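Local coordinates for Endonuclease/exonuclease/phosphatase domain-containing protein (Enterococcus faecalis, PDB 3L1W), which is of unconfirmed function but belongs to the endonuclease/exonuclease/phosphatase family and may act as a 3'-5' RNA exonuclease, at residues M1-E13 / W36-Q48. Residues are numbered along the deposited sequence; the frame is centred on the assembly and turned at random.
Sequences MKIATYNVRVDTE and WSLCCIQEVRPNQ. With SO4 (sulfate ion), chain G.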
loop_
_atom_site.group_PDB
_atom_site.type_symbol
_atom_site.label_atom_id
_atom_site.label_comp_id
_atom_site.label_asym_id
_atom_site.label_seq_id
_atom_site.Cartn_x
_atom_site.Cartn_y
_atom_site.Cartn_z
HETATM N N MSE A 1 3.080 -4.849 14.759
HETATM C CA MSE A 1 1.903 -3.992 14.722
HETATM C C MSE A 1 2.130 -2.879 13.711
HETATM O O MSE A 1 3.199 -2.264 13.691
HETATM C CB MSE A 1 1.626 -3.388 16.105
HETATM C CG MSE A 1 0.450 -2.424 16.128
HETATM SE SE MSE A 1 -0.033 -1.799 17.915
HETATM C CE MSE A 1 1.650 -0.971 18.405
ATOM N N LYS A 2 1.129 -2.625 12.873
ATOM C CA LYS A 2 1.166 -1.492 11.966
ATOM C C LYS A 2 0.399 -0.296 12.527
ATOM O O LYS A 2 -0.730 -0.426 13.008
ATOM C CB LYS A 2 0.650 -1.879 10.572
ATOM C CG LYS A 2 1.548 -2.905 9.889
ATOM C CD LYS A 2 1.344 -2.966 8.381
ATOM C CE LYS A 2 2.053 -1.817 7.667
ATOM N NZ LYS A 2 2.228 -2.083 6.200
ATOM N N ILE A 3 1.046 0.859 12.475
ATOM C CA ILE A 3 0.499 2.089 13.019
ATOM C C ILE A 3 0.726 3.189 12.001
ATOM O O ILE A 3 1.623 3.095 11.161
ATOM C CB ILE A 3 1.215 2.477 14.326
ATOM C CG1 ILE A 3 2.712 2.729 14.057
ATOM C CG2 ILE A 3 1.030 1.372 15.385
ATOM C CD1 ILE A 3 3.527 3.129 15.278
ATOM N N ALA A 4 -0.066 4.250 12.070
ATOM C CA ALA A 4 0.092 5.330 11.094
ATOM C C ALA A 4 -0.346 6.662 11.674
ATOM O O ALA A 4 -1.050 6.718 12.685
ATOM C CB ALA A 4 -0.723 5.027 9.843
ATOM N N THR A 5 0.078 7.734 11.020
ATOM C CA THR A 5 -0.436 9.059 11.317
ATOM C C THR A 5 -0.815 9.708 9.985
ATOM O O THR A 5 -0.154 9.502 8.969
ATOM C CB THR A 5 0.578 9.911 12.120
ATOM O OG1 THR A 5 0.049 11.229 12.330
ATOM C CG2 THR A 5 1.919 10.017 11.389
ATOM N N TYR A 6 -1.897 10.478 9.983
ATOM C CA TYR A 6 -2.398 11.046 8.733
ATOM C C TYR A 6 -3.112 12.353 9.034
ATOM O O TYR A 6 -4.146 12.371 9.721
ATOM C CB TYR A 6 -3.363 10.044 8.090
ATOM C CG TYR A 6 -3.769 10.295 6.647
ATOM C CD1 TYR A 6 -3.053 11.164 5.822
ATOM C CD2 TYR A 6 -4.868 9.630 6.102
ATOM C CE1 TYR A 6 -3.427 11.359 4.495
ATOM C CE2 TYR A 6 -5.242 9.816 4.787
ATOM C CZ TYR A 6 -4.529 10.681 3.987
ATOM O OH TYR A 6 -4.936 10.856 2.674
ATOM N N ASN A 7 -2.537 13.449 8.555
ATOM C CA ASN A 7 -3.196 14.736 8.598
ATOM C C ASN A 7 -4.083 14.791 7.368
ATOM O O ASN A 7 -3.575 14.820 6.236
ATOM C CB ASN A 7 -2.153 15.861 8.585
ATOM C CG ASN A 7 -2.777 17.245 8.616
ATOM O OD1 ASN A 7 -3.826 17.482 8.025
ATOM N ND2 ASN A 7 -2.125 18.173 9.303
ATOM N N VAL A 8 -5.403 14.786 7.590
ATOM C CA VAL A 8 -6.347 14.602 6.489
ATOM C C VAL A 8 -6.847 15.889 5.863
ATOM O O VAL A 8 -7.700 15.836 4.970
ATOM C CB VAL A 8 -7.550 13.705 6.893
ATOM C CG1 VAL A 8 -7.061 12.317 7.311
ATOM C CG2 VAL A 8 -8.395 14.370 7.990
ATOM N N ARG A 9 -6.293 17.022 6.316
ATOM C CA ARG A 9 -6.652 18.373 5.846
ATOM C C ARG A 9 -8.040 18.836 6.297
ATOM O O ARG A 9 -9.071 18.248 5.940
ATOM C CB ARG A 9 -6.479 18.506 4.323
ATOM C CG ARG A 9 -7.005 19.820 3.727
ATOM C CD ARG A 9 -6.185 21.043 4.122
ATOM N NE ARG A 9 -6.575 22.186 3.287
ATOM C CZ ARG A 9 -6.076 23.411 3.399
ATOM N NH1 ARG A 9 -5.158 23.674 4.318
ATOM N NH2 ARG A 9 -6.499 24.378 2.581
ATOM N N VAL A 10 -8.056 19.903 7.083
ATOM C CA VAL A 10 -9.291 20.409 7.663
ATOM C C VAL A 10 -10.271 20.768 6.540
ATOM O O VAL A 10 -9.865 21.227 5.474
ATOM C CB VAL A 10 -9.015 21.636 8.570
ATOM C CG1 VAL A 10 -8.612 22.849 7.740
ATOM C CG2 VAL A 10 -10.222 21.957 9.439
ATOM N N ASP A 11 -11.557 20.529 6.775
ATOM C CA ASP A 11 -12.588 20.933 5.830
ATOM C C ASP A 11 -12.591 22.455 5.743
ATOM O O ASP A 11 -12.816 23.139 6.745
ATOM C CB ASP A 11 -13.946 20.419 6.313
ATOM C CG ASP A 11 -15.058 20.624 5.296
ATOM O OD1 ASP A 11 -14.766 20.932 4.122
ATOM O OD2 ASP A 11 -16.237 20.455 5.682
ATOM N N THR A 12 -12.314 22.982 4.555
ATOM C CA THR A 12 -12.309 24.426 4.348
ATOM C C THR A 12 -12.731 24.781 2.926
ATOM O O THR A 12 -12.363 24.102 1.967
ATOM C CB THR A 12 -10.926 25.038 4.641
ATOM O OG1 THR A 12 -10.944 26.431 4.320
ATOM C CG2 THR A 12 -9.837 24.351 3.821
ATOM N N GLU A 13 -13.500 25.852 2.788
ATOM C CA GLU A 13 -13.971 26.253 1.468
ATOM C C GLU A 13 -12.828 26.787 0.620
ATOM O O GLU A 13 -12.953 26.909 -0.595
ATOM C CB GLU A 13 -15.121 27.257 1.575
ATOM C CG GLU A 13 -16.413 26.619 2.054
ATOM C CD GLU A 13 -17.572 27.585 2.089
ATOM O OE1 GLU A 13 -17.365 28.778 1.779
ATOM O OE2 GLU A 13 -18.694 27.150 2.427
ATOM N N TRP A 36 -4.492 -0.429 9.319
ATOM C CA TRP A 36 -3.542 -0.489 10.432
ATOM C C TRP A 36 -4.228 -0.890 11.738
ATOM O O TRP A 36 -5.460 -0.888 11.819
ATOM C CB TRP A 36 -2.893 0.881 10.635
ATOM C CG TRP A 36 -2.393 1.555 9.376
ATOM C CD1 TRP A 36 -1.240 1.275 8.688
ATOM C CD2 TRP A 36 -3.009 2.653 8.693
ATOM N NE1 TRP A 36 -1.119 2.127 7.604
ATOM C CE2 TRP A 36 -2.191 2.980 7.591
ATOM C CE3 TRP A 36 -4.187 3.383 8.896
ATOM C CZ2 TRP A 36 -2.505 4.006 6.704
ATOM C CZ3 TRP A 36 -4.496 4.403 8.022
ATOM C CH2 TRP A 36 -3.656 4.711 6.940
ATOM N N SER A 37 -3.438 -1.244 12.756
ATOM C CA SER A 37 -3.996 -1.410 14.100
ATOM C C SER A 37 -4.578 -0.107 14.609
ATOM O O SER A 37 -5.635 -0.099 15.258
ATOM C CB SER A 37 -2.933 -1.880 15.101
ATOM O OG SER A 37 -2.664 -3.262 14.975
ATOM N N LEU A 38 -3.885 0.997 14.338
ATOM C CA LEU A 38 -4.356 2.297 14.795
ATOM C C LEU A 38 -3.766 3.398 13.932
ATOM O O LEU A 38 -2.712 3.213 13.318
ATOM C CB LEU A 38 -3.991 2.527 16.266
ATOM C CG LEU A 38 -2.500 2.561 16.585
ATOM C CD1 LEU A 38 -1.999 4.003 16.528
ATOM C CD2 LEU A 38 -2.242 1.976 17.968
ATOM N N CYS A 39 -4.457 4.537 13.886
ATOM C CA CYS A 39 -4.012 5.673 13.090
ATOM C C CYS A 39 -4.321 6.952 13.843
ATOM O O CYS A 39 -5.468 7.185 14.229
ATOM C CB CYS A 39 -4.735 5.691 11.730
ATOM S SG CYS A 39 -4.084 6.933 10.547
ATOM N N CYS A 40 -3.309 7.792 14.048
ATOM C CA CYS A 40 -3.556 9.138 14.558
ATOM C C CYS A 40 -3.980 10.024 13.395
ATOM O O CYS A 40 -3.373 9.987 12.326
ATOM C CB CYS A 40 -2.300 9.708 15.221
ATOM S SG CYS A 40 -1.940 8.957 16.833
ATOM N N ILE A 41 -5.029 10.811 13.611
ATOM C CA ILE A 41 -5.580 11.680 12.587
ATOM C C ILE A 41 -5.498 13.117 13.065
ATOM O O ILE A 41 -5.846 13.403 14.212
ATOM C CB ILE A 41 -7.071 11.356 12.356
ATOM C CG1 ILE A 41 -7.238 9.945 11.780
ATOM C CG2 ILE A 41 -7.723 12.377 11.401
ATOM C CD1 ILE A 41 -6.660 9.795 10.368
ATOM N N GLN A 42 -5.042 14.024 12.201
ATOM C CA GLN A 42 -5.105 15.454 12.501
ATOM C C GLN A 42 -6.046 16.190 11.548
ATOM O O GLN A 42 -6.284 15.737 10.425
ATOM C CB GLN A 42 -3.721 16.116 12.446
ATOM C CG GLN A 42 -2.672 15.480 13.349
ATOM C CD GLN A 42 -2.107 14.216 12.727
ATOM O OE1 GLN A 42 -1.862 14.166 11.521
ATOM N NE2 GLN A 42 -1.888 13.194 13.544
ATOM N N GLU A 43 -6.561 17.322 12.022
ATOM C CA GLU A 43 -7.359 18.279 11.236
ATOM C C GLU A 43 -8.746 17.769 10.858
ATOM O O GLU A 43 -9.095 17.707 9.684
ATOM C CB GLU A 43 -6.597 18.758 9.996
ATOM C CG GLU A 43 -5.313 19.510 10.334
ATOM C CD GLU A 43 -4.796 20.382 9.199
ATOM O OE1 GLU A 43 -5.584 20.740 8.307
ATOM O OE2 GLU A 43 -3.596 20.741 9.216
ATOM N N VAL A 44 -9.534 17.404 11.860
ATOM C CA VAL A 44 -10.899 16.965 11.610
ATOM C C VAL A 44 -11.913 17.791 12.398
ATOM O O VAL A 44 -11.940 17.769 13.632
ATOM C CB VAL A 44 -11.080 15.453 11.890
ATOM C CG1 VAL A 44 -10.394 14.646 10.795
ATOM C CG2 VAL A 44 -10.530 15.070 13.277
ATOM N N ARG A 45 -12.739 18.526 11.666
ATOM C CA ARG A 45 -13.893 19.186 12.249
ATOM C C ARG A 45 -14.958 18.126 12.524
ATOM O O ARG A 45 -14.812 16.969 12.106
ATOM C CB ARG A 45 -14.392 20.276 11.299
ATOM C CG ARG A 45 -13.390 21.429 11.160
ATOM C CD ARG A 45 -13.902 22.551 10.260
ATOM N NE ARG A 45 -15.213 23.017 10.693
ATOM C CZ ARG A 45 -15.428 23.725 11.800
ATOM N NH1 ARG A 45 -16.660 24.099 12.118
ATOM N NH2 ARG A 45 -14.415 24.058 12.590
ATOM N N PRO A 46 -16.021 18.494 13.253
ATOM C CA PRO A 46 -16.985 17.466 13.664
ATOM C C PRO A 46 -17.575 16.662 12.513
ATOM O O PRO A 46 -17.778 15.451 12.656
ATOM C CB PRO A 46 -18.071 18.278 14.374
ATOM C CG PRO A 46 -17.311 19.431 14.963
ATOM C CD PRO A 46 -16.269 19.787 13.927
ATOM N N ASN A 47 -17.848 17.311 11.384
ATOM C CA ASN A 47 -18.376 16.579 10.242
ATOM C C ASN A 47 -17.400 15.529 9.717
ATOM O O ASN A 47 -17.802 14.449 9.292
ATOM C CB ASN A 47 -18.814 17.535 9.127
ATOM C CG ASN A 47 -17.655 18.288 8.508
ATOM O OD1 ASN A 47 -16.795 18.820 9.212
ATOM N ND2 ASN A 47 -17.623 18.332 7.187
ATOM N N GLN A 48 -16.110 15.845 9.758
ATOM C CA GLN A 48 -15.079 14.909 9.319
ATOM C C GLN A 48 -14.969 13.733 10.290
ATOM O O GLN A 48 -14.781 12.592 9.880
ATOM C CB GLN A 48 -13.736 15.631 9.198
ATOM C CG GLN A 48 -13.782 16.769 8.187
ATOM C CD GLN A 48 -12.479 17.551 8.135
ATOM O OE1 GLN A 48 -12.312 18.535 8.854
ATOM N NE2 GLN A 48 -11.553 17.116 7.280
HETATM S S SO4 G . -1.578 -4.929 11.931
HETATM O O1 SO4 G . -2.409 -4.191 10.977
HETATM O O2 SO4 G . -2.353 -6.062 12.426
HETATM O O3 SO4 G . -0.375 -5.411 11.262
HETATM O O4 SO4 G . -1.222 -4.064 13.054
HETATM O O HOH W 1 0.389 13.165 10.360
HETATM O O HOH W 2 -4.571 22.699 6.875
HETATM O O HOH W 3 -16.714 21.593 8.714
#
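Glu43 holds Asn7 and Val10, one with each carboxylate oxygen, just past the last rung of the ladder between strands 2-7 and 38-44, Asn7 with Gln42. Its CB lies 3.6 Å from Asn7 OD1, CG passes the same oxygen at 3.4 Å, and CD at 3.3 Å. CG is turned anti to the carbonyl carbon (chi1 -62°), and the extended chain beyond it carries the carboxylate to Asn7 and Val10. OE1 accepts from Val10 N (2.9 Å) through its anti lone pair and also accepts a hydrogen bond from a water that in turn accepts from Arg9 NH1. OE2 receives Asn7 ND2 at 3.0 Å, the donor standing 54° out of the carboxylate plane although the acceptor lies in the plane of the amide. Both ends of that amide are engaged: OD1 accepts from Arg9 N, closing an Asx turn, and ND2 also bonds Asp166 OD2. In this superfamily an Asn and a Glu at the ends of these strands commonly form part of the metal-binding active site, so a similar role is plausible here.

Farther along, Gln48 OE1 accepts from Asp11 N and Arg45 N on opposite faces of its amide, tying the start of helix 46-55 to the loop after strand 2-7. Upstream, a parallel ladder joins the strands, Tyr6 N meeting Cys40 O at 2.8 Å, while Ala4 CB sits over the Trp36 indole, 3.5 Å from the five-membered ring centroid. The strands, 12° from parallel, form the beta-alpha-beta unit with helix 20-34, whose Leu30 packs on Tyr6 and Trp36; strands 245-251 and 73-78 flank the pair in the sheet, and strand 126-132 touches Cys40 and Glu43.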